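Local coordinates for phage terminase large subunit (Thermus phage P7426, PDB 7KS4), which probably acts as the ATP-driven motor that translocates viral DNA into empty capsids and as the endonuclease that cuts the genome, this construct holding the N-terminal ATPase domain, at residues Pro64-Tyr75 with Ala128-Arg139. Sequence-based numbering, arbitrary orientation.
Sequences PGSQGWIIAPTY and ATSEFRGKSADR
Two parallel neighbours in the central sheet of the ASCE P-loop ATPase domain, strands 67-72 and 126-136, pair from Gln67 beside Glu131 to Ala72 beside Ser136. Their ladder runs from Glu131 N on Ser66 O (2.9 Å) to Ala137 N on Ala72 O (2.7 Å). On the face bearing Trp69, Lys135 bends at chi2 (-65°) and lays its aliphatic chain over the indole: CG sits 4.0 Å from the centroid of the Trp69 six-membered ring, offset toward the rim, and CE follows above CE2 and CZ2. Lys135 NZ is bound by Asn142 O, and any cation-pi attraction is weak. Glu131 OE2 takes Arg133 NE at 3.2 Å and also pairs with Arg109. On the opposite face Phe132, its CG anti to the backbone N (chi1 -176°), passes over the backbone of Gly68, CD1 lying nearest Gly68 O, and brings CZ to 3.5 Å from Ile70 CG2; helices 48-62 and 75-92 cover this ring. Where helix 75-92 starts, Ser136 CB stands over the centre of the Tyr75 ring, 3.5 Å from its centroid, while Gly134 O meets the ring edge. One water accepts a hydrogen bond from Ser136 N and is also bonded to Tyr75 OH. Beyond strand 67-72, the side chain of Pro73 comes within about 4 Å of that of Glu155, the predicted catalytic glutamate. The backbone ladder thus fixes the register, while methylenes laid on the Trp69 and Tyr75 faces tie strand 126-136 to strand 67-72 and to the start of helix 75-92, next to the turn that carries Pro73 toward Glu155.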
ATOM      1  N   PRO A  64      16.202   6.441  -7.051  1.00 34.30           N
ATOM      2  CA  PRO A  64      16.674   5.620  -8.176  1.00 34.58           C
ATOM      3  C   PRO A  64      17.350   4.350  -7.686  1.00 34.07           C
ATOM      4  O   PRO A  64      18.190   4.380  -6.785  1.00 34.60           O
ATOM      5  CB  PRO A  64      17.663   6.543  -8.903  1.00 35.38           C
ATOM      6  CG  PRO A  64      17.243   7.922  -8.525  1.00 34.77           C
ATOM      7  CD  PRO A  64      16.730   7.811  -7.106  1.00 34.63           C
ATOM      8  N   GLY A  65      16.987   3.230  -8.303  1.00 33.24           N
ATOM      9  CA  GLY A  65      17.470   1.940  -7.875  1.00 35.08           C
ATOM     10  C   GLY A  65      16.630   1.290  -6.800  1.00 35.95           C
ATOM     11  O   GLY A  65      16.931   0.157  -6.400  1.00 36.16           O
ATOM     12  N   SER A  66      15.587   1.964  -6.326  1.00 34.63           N
ATOM     13  CA  SER A  66      14.732   1.383  -5.304  1.00 35.72           C
ATOM     14  C   SER A  66      14.002   0.174  -5.867  1.00 35.46           C
ATOM     15  O   SER A  66      13.664   0.118  -7.053  1.00 34.39           O
ATOM     16  CB  SER A  66      13.725   2.410  -4.791  1.00 35.87           C
ATOM     17  OG  SER A  66      12.880   2.867  -5.837  1.00 36.39           O
ATOM     18  N   GLN A  67      13.769  -0.810  -5.001  1.00 34.76           N
ATOM     19  CA  GLN A  67      13.064  -2.025  -5.382  1.00 35.52           C
ATOM     20  C   GLN A  67      11.911  -2.242  -4.417  1.00 32.57           C
ATOM     21  O   GLN A  67      12.084  -2.125  -3.198  1.00 32.16           O
ATOM     22  CB  GLN A  67      14.000  -3.240  -5.389  1.00 42.51           C
ATOM     23  CG  GLN A  67      15.091  -3.154  -6.458  1.00 47.71           C
ATOM     24  CD  GLN A  67      15.963  -4.394  -6.517  1.00 55.08           C
ATOM     25  OE1 GLN A  67      16.290  -4.883  -7.598  1.00 59.05           O
ATOM     26  NE2 GLN A  67      16.351  -4.905  -5.355  1.00 55.96           N
ATOM     27  N   GLY A  68      10.742  -2.560  -4.965  1.00 31.09           N
ATOM     28  CA  GLY A  68       9.564  -2.771  -4.148  1.00 31.16           C
ATOM     29  C   GLY A  68       8.624  -3.765  -4.789  1.00 30.93           C
ATOM     30  O   GLY A  68       8.688  -4.041  -5.991  1.00 30.95           O
ATOM     31  N   TRP A  69       7.748  -4.309  -3.956  1.00 29.66           N
ATOM     32  CA  TRP A  69       6.709  -5.231  -4.378  1.00 30.91           C
ATOM     33  C   TRP A  69       5.367  -4.727  -3.876  1.00 29.18           C
ATOM     34  O   TRP A  69       5.288  -4.083  -2.827  1.00 29.46           O
ATOM     35  CB  TRP A  69       6.907  -6.648  -3.802  1.00 35.95           C
ATOM     36  CG  TRP A  69       8.054  -7.440  -4.341  1.00 40.21           C
ATOM     37  CD1 TRP A  69       8.941  -7.070  -5.308  1.00 42.36           C
ATOM     38  CD2 TRP A  69       8.438  -8.757  -3.925  1.00 44.57           C
ATOM     39  NE1 TRP A  69       9.856  -8.080  -5.522  1.00 45.00           N
ATOM     40  CE2 TRP A  69       9.565  -9.125  -4.685  1.00 46.70           C
ATOM     41  CE3 TRP A  69       7.934  -9.658  -2.982  1.00 46.29           C
ATOM     42  CZ2 TRP A  69      10.196 -10.361  -4.531  1.00 50.78           C
ATOM     43  CZ3 TRP A  69       8.560 -10.883  -2.832  1.00 49.71           C
ATOM     44  CH2 TRP A  69       9.680 -11.223  -3.601  1.00 51.58           C
ATOM     45  N   ILE A  70       4.314  -5.035  -4.624  1.00 30.96           N
ATOM     46  CA  ILE A  70       2.959  -5.065  -4.089  1.00 30.71           C
ATOM     47  C   ILE A  70       2.518  -6.520  -4.075  1.00 32.45           C
ATOM     48  O   ILE A  70       2.603  -7.214  -5.096  1.00 33.52           O
ATOM     49  CB  ILE A  70       1.980  -4.184  -4.891  1.00 30.64           C
ATOM     50  CG1 ILE A  70       0.570  -4.259  -4.267  1.00 30.26           C
ATOM     51  CG2 ILE A  70       1.977  -4.559  -6.366  1.00 32.57           C
ATOM     52  CD1 ILE A  70      -0.352  -5.361  -4.818  1.00 32.01           C
ATOM     53  N   ILE A  71       2.078  -6.987  -2.912  1.00 32.36           N
ATOM     54  CA  ILE A  71       1.650  -8.367  -2.723  1.00 34.07           C
ATOM     55  C   ILE A  71       0.181  -8.348  -2.335  1.00 32.28           C
ATOM     56  O   ILE A  71      -0.217  -7.606  -1.430  1.00 30.31           O
ATOM     57  CB  ILE A  71       2.483  -9.083  -1.644  1.00 37.08           C
ATOM     58  CG1 ILE A  71       3.968  -8.766  -1.831  1.00 40.80           C
ATOM     59  CG2 ILE A  71       2.209 -10.599  -1.697  1.00 38.51           C
ATOM     60  CD1 ILE A  71       4.862  -9.343  -0.761  1.00 45.38           C
ATOM     61  N   ALA A  72      -0.615  -9.156  -3.018  1.00 35.02           N
ATOM     62  CA  ALA A  72      -2.025  -9.340  -2.712  1.00 34.46           C
ATOM     63  C   ALA A  72      -2.304 -10.818  -2.542  1.00 36.92           C
ATOM     64  O   ALA A  72      -1.426 -11.658  -2.773  1.00 38.27           O
ATOM     65  CB  ALA A  72      -2.907  -8.753  -3.827  1.00 33.57           C
ATOM     66  N   PRO A  73      -3.515 -11.185  -2.115  1.00 40.18           N
ATOM     67  CA  PRO A  73      -3.839 -12.618  -2.012  1.00 42.16           C
ATOM     68  C   PRO A  73      -3.813 -13.342  -3.345  1.00 43.27           C
ATOM     69  O   PRO A  73      -3.474 -14.533  -3.384  1.00 44.97           O
ATOM     70  CB  PRO A  73      -5.244 -12.619  -1.397  1.00 41.55           C
ATOM     71  CG  PRO A  73      -5.350 -11.309  -0.682  1.00 39.83           C
ATOM     72  CD  PRO A  73      -4.576 -10.341  -1.538  1.00 39.83           C
ATOM     73  N   THR A  74      -4.162 -12.660  -4.436  1.00 47.32           N
ATOM     74  CA  THR A  74      -4.200 -13.241  -5.771  1.00 49.98           C
ATOM     75  C   THR A  74      -3.521 -12.295  -6.752  1.00 50.64           C
ATOM     76  O   THR A  74      -3.337 -11.108  -6.472  1.00 44.57           O
ATOM     77  CB  THR A  74      -5.633 -13.489  -6.241  1.00 53.75           C
ATOM     78  OG1 THR A  74      -6.335 -12.240  -6.297  1.00 52.00           O
ATOM     79  CG2 THR A  74      -6.360 -14.448  -5.296  1.00 56.43           C
ATOM     80  N   TYR A  75      -3.170 -12.830  -7.923  1.00 60.38           N
ATOM     81  CA  TYR A  75      -2.574 -11.991  -8.958  1.00 62.00           C
ATOM     82  C   TYR A  75      -3.577 -10.977  -9.494  1.00 60.85           C
ATOM     83  O   TYR A  75      -3.216  -9.826  -9.766  1.00 59.37           O
ATOM     84  CB  TYR A  75      -2.021 -12.854 -10.094  1.00 68.61           C
ATOM     85  CG  TYR A  75      -0.580 -13.255  -9.883  1.00 69.31           C
ATOM     86  CD1 TYR A  75       0.413 -12.290  -9.757  1.00 66.20           C
ATOM     87  CD2 TYR A  75      -0.205 -14.592  -9.813  1.00 72.83           C
ATOM     88  CE1 TYR A  75       1.731 -12.638  -9.562  1.00 65.37           C
ATOM     89  CE2 TYR A  75       1.120 -14.948  -9.617  1.00 71.84           C
ATOM     90  CZ  TYR A  75       2.082 -13.963  -9.492  1.00 67.72           C
ATOM     91  OH  TYR A  75       3.403 -14.294  -9.297  1.00 66.75           O
ATOM     92  N   ALA A 128      21.047   3.737 -12.947  1.00 38.13           N
ATOM     93  CA  ALA A 128      20.320   2.995 -11.931  1.00 37.17           C
ATOM     94  C   ALA A 128      18.991   2.566 -12.525  1.00 36.08           C
ATOM     95  O   ALA A 128      18.497   3.169 -13.479  1.00 35.29           O
ATOM     96  CB  ALA A 128      20.114   3.837 -10.674  1.00 35.53           C
ATOM     97  N   THR A 129      18.429   1.504 -11.960  1.00 36.04           N
ATOM     98  CA  THR A 129      17.129   0.991 -12.380  1.00 36.78           C
ATOM     99  C   THR A 129      16.296   0.712 -11.134  1.00 35.17           C
ATOM    100  O   THR A 129      16.670  -0.123 -10.304  1.00 34.70           O
ATOM    101  CB  THR A 129      17.285  -0.268 -13.236  1.00 40.59           C
ATOM    102  OG1 THR A 129      17.954   0.069 -14.457  1.00 41.40           O
ATOM    103  CG2 THR A 129      15.924  -0.873 -13.572  1.00 41.61           C
ATOM    104  N   SER A 130      15.192   1.437 -10.997  1.00 32.86           N
ATOM    105  CA  SER A 130      14.179   1.129 -10.001  1.00 33.09           C
ATOM    106  C   SER A 130      13.263   0.034 -10.533  1.00 33.42           C
ATOM    107  O   SER A 130      13.005  -0.051 -11.735  1.00 33.36           O
ATOM    108  CB  SER A 130      13.367   2.378  -9.666  1.00 31.96           C
ATOM    109  OG  SER A 130      14.221   3.458  -9.364  1.00 32.12           O
ATOM    110  N   GLU A 131      12.773  -0.814  -9.625  1.00 33.44           N
ATOM    111  CA  GLU A 131      11.996  -1.983 -10.010  1.00 34.50           C
ATOM    112  C   GLU A 131      10.796  -2.150  -9.089  1.00 35.73           C
ATOM    113  O   GLU A 131      10.923  -2.038  -7.865  1.00 33.72           O
ATOM    114  CB  GLU A 131      12.849  -3.254  -9.967  1.00 38.53           C
ATOM    115  CG  GLU A 131      12.100  -4.493 -10.391  1.00 42.73           C
ATOM    116  CD  GLU A 131      13.013  -5.688 -10.576  1.00 47.25           C
ATOM    117  OE1 GLU A 131      14.235  -5.551 -10.356  1.00 49.02           O
ATOM    118  OE2 GLU A 131      12.505  -6.765 -10.942  1.00 49.77           O
ATOM    119  N   PHE A 132       9.638  -2.436  -9.683  1.00 37.25           N
ATOM    120  CA  PHE A 132       8.405  -2.663  -8.938  1.00 37.52           C
ATOM    121  C   PHE A 132       7.706  -3.877  -9.522  1.00 37.83           C
ATOM    122  O   PHE A 132       7.490  -3.943 -10.736  1.00 39.84           O
ATOM    123  CB  PHE A 132       7.493  -1.434  -9.004  1.00 35.79           C
ATOM    124  CG  PHE A 132       6.241  -1.546  -8.176  1.00 34.41           C
ATOM    125  CD1 PHE A 132       6.310  -1.580  -6.792  1.00 33.69           C
ATOM    126  CD2 PHE A 132       4.993  -1.573  -8.781  1.00 33.94           C
ATOM    127  CE1 PHE A 132       5.158  -1.667  -6.021  1.00 32.94           C
ATOM    128  CE2 PHE A 132       3.836  -1.656  -8.018  1.00 32.91           C
ATOM    129  CZ  PHE A 132       3.918  -1.698  -6.638  1.00 32.31           C
ATOM    130  N   ARG A 133       7.359  -4.833  -8.663  1.00 35.87           N
ATOM    131  CA  ARG A 133       6.738  -6.071  -9.105  1.00 36.75           C
ATOM    132  C   ARG A 133       5.444  -6.319  -8.354  1.00 34.86           C
ATOM    133  O   ARG A 133       5.301  -5.947  -7.187  1.00 34.29           O
ATOM    134  CB  ARG A 133       7.641  -7.277  -8.892  1.00 41.50           C
ATOM    135  CG  ARG A 133       8.809  -7.360  -9.838  1.00 45.52           C
ATOM    136  CD  ARG A 133       8.923  -8.760 -10.405  1.00 51.61           C
ATOM    137  NE  ARG A 133      10.302  -9.107 -10.703  1.00 55.48           N
ATOM    138  CZ  ARG A 133      10.666 -10.191 -11.376  1.00 58.52           C
ATOM    139  NH1 ARG A 133      11.948 -10.423 -11.598  1.00 61.80           N
ATOM    140  NH2 ARG A 133       9.746 -11.030 -11.834  1.00 59.52           N
ATOM    141  N   GLY A 134       4.508  -6.965  -9.042  1.00 35.65           N
ATOM    142  CA  GLY A 134       3.326  -7.506  -8.400  1.00 35.46           C
ATOM    143  C   GLY A 134       3.550  -8.963  -8.028  1.00 37.19           C
ATOM    144  O   GLY A 134       4.164  -9.722  -8.773  1.00 38.57           O
ATOM    145  N   LYS A 135       3.051  -9.335  -6.851  1.00 37.96           N
ATOM    146  CA  LYS A 135       3.215 -10.682  -6.324  1.00 41.18           C
ATOM    147  C   LYS A 135       1.898 -11.152  -5.724  1.00 40.93           C
ATOM    148  O   LYS A 135       1.053 -10.347  -5.321  1.00 38.40           O
ATOM    149  CB  LYS A 135       4.322 -10.746  -5.265  1.00 42.45           C
ATOM    150  CG  LYS A 135       5.724 -10.489  -5.806  1.00 43.15           C
ATOM    151  CD  LYS A 135       6.145 -11.583  -6.770  1.00 47.67           C
ATOM    152  CE  LYS A 135       7.576 -11.407  -7.220  1.00 49.75           C
ATOM    153  NZ  LYS A 135       7.952 -12.446  -8.220  1.00 52.73           N
ATOM    154  N   SER A 136       1.748 -12.474  -5.660  1.00 45.15           N
ATOM    155  CA  SER A 136       0.530 -13.132  -5.205  1.00 46.39           C
ATOM    156  C   SER A 136       0.842 -14.055  -4.035  1.00 46.84           C
ATOM    157  O   SER A 136       1.794 -14.843  -4.093  1.00 50.25           O
ATOM    158  CB  SER A 136      -0.107 -13.946  -6.334  1.00 49.85           C
ATOM    159  OG  SER A 136      -1.004 -14.913  -5.813  1.00 53.67           O
ATOM    160  N   ALA A 137       0.020 -13.970  -2.984  1.00 42.68           N
ATOM    161  CA  ALA A 137       0.183 -14.857  -1.835  1.00 44.31           C
ATOM    162  C   ALA A 137      -0.152 -16.303  -2.178  1.00 50.96           C
ATOM    163  O   ALA A 137       0.437 -17.222  -1.598  1.00 51.21           O
ATOM    164  CB  ALA A 137      -0.694 -14.385  -0.674  1.00 41.18           C
ATOM    165  N   ASP A 138      -1.098 -16.530  -3.098  1.00 61.27           N
ATOM    166  CA  ASP A 138      -1.463 -17.883  -3.503  1.00 69.82           C
ATOM    167  C   ASP A 138      -0.474 -18.486  -4.493  1.00 76.51           C
ATOM    168  O   ASP A 138      -0.785 -19.499  -5.132  1.00 79.38           O
ATOM    169  CB  ASP A 138      -2.881 -17.909  -4.090  1.00 70.32           C
ATOM    170  CG  ASP A 138      -3.006 -17.140  -5.391  1.00 70.76           C
ATOM    171  OD1 ASP A 138      -1.975 -16.776  -5.988  1.00 72.00           O
ATOM    172  OD2 ASP A 138      -4.154 -16.907  -5.825  1.00 70.38           O
ATOM    173  N   ARG A 139       0.703 -17.885  -4.639  1.00 76.55           N
ATOM    174  CA  ARG A 139       1.796 -18.461  -5.421  1.00 80.51           C
ATOM    175  C   ARG A 139       3.083 -18.279  -4.632  1.00 79.21           C
ATOM    176  O   ARG A 139       3.984 -17.537  -5.036  1.00 78.31           O
ATOM    177  CB  ARG A 139       1.886 -17.808  -6.803  1.00 85.30           C
ATOM    178  CG  ARG A 139       0.620 -17.948  -7.637  1.00 89.43           C
ATOM    179  CD  ARG A 139       0.395 -19.376  -8.113  1.00 94.08           C
ATOM    180  NE  ARG A 139      -0.883 -19.518  -8.807  1.00 97.77           N
ATOM    181  CZ  ARG A 139      -1.135 -19.042 -10.023  1.00102.57           C
ATOM    182  NH1 ARG A 139      -0.201 -18.380 -10.696  1.00104.70           N
ATOM    183  NH2 ARG A 139      -2.331 -19.222 -10.569  1.00105.05           N
TER
HETATM  184  O   HOH W   1       4.078 -14.387  -6.105  1.00 45.13           O
HETATM  185  O   HOH W   2      -3.891 -15.656  -8.517  1.00 47.51           O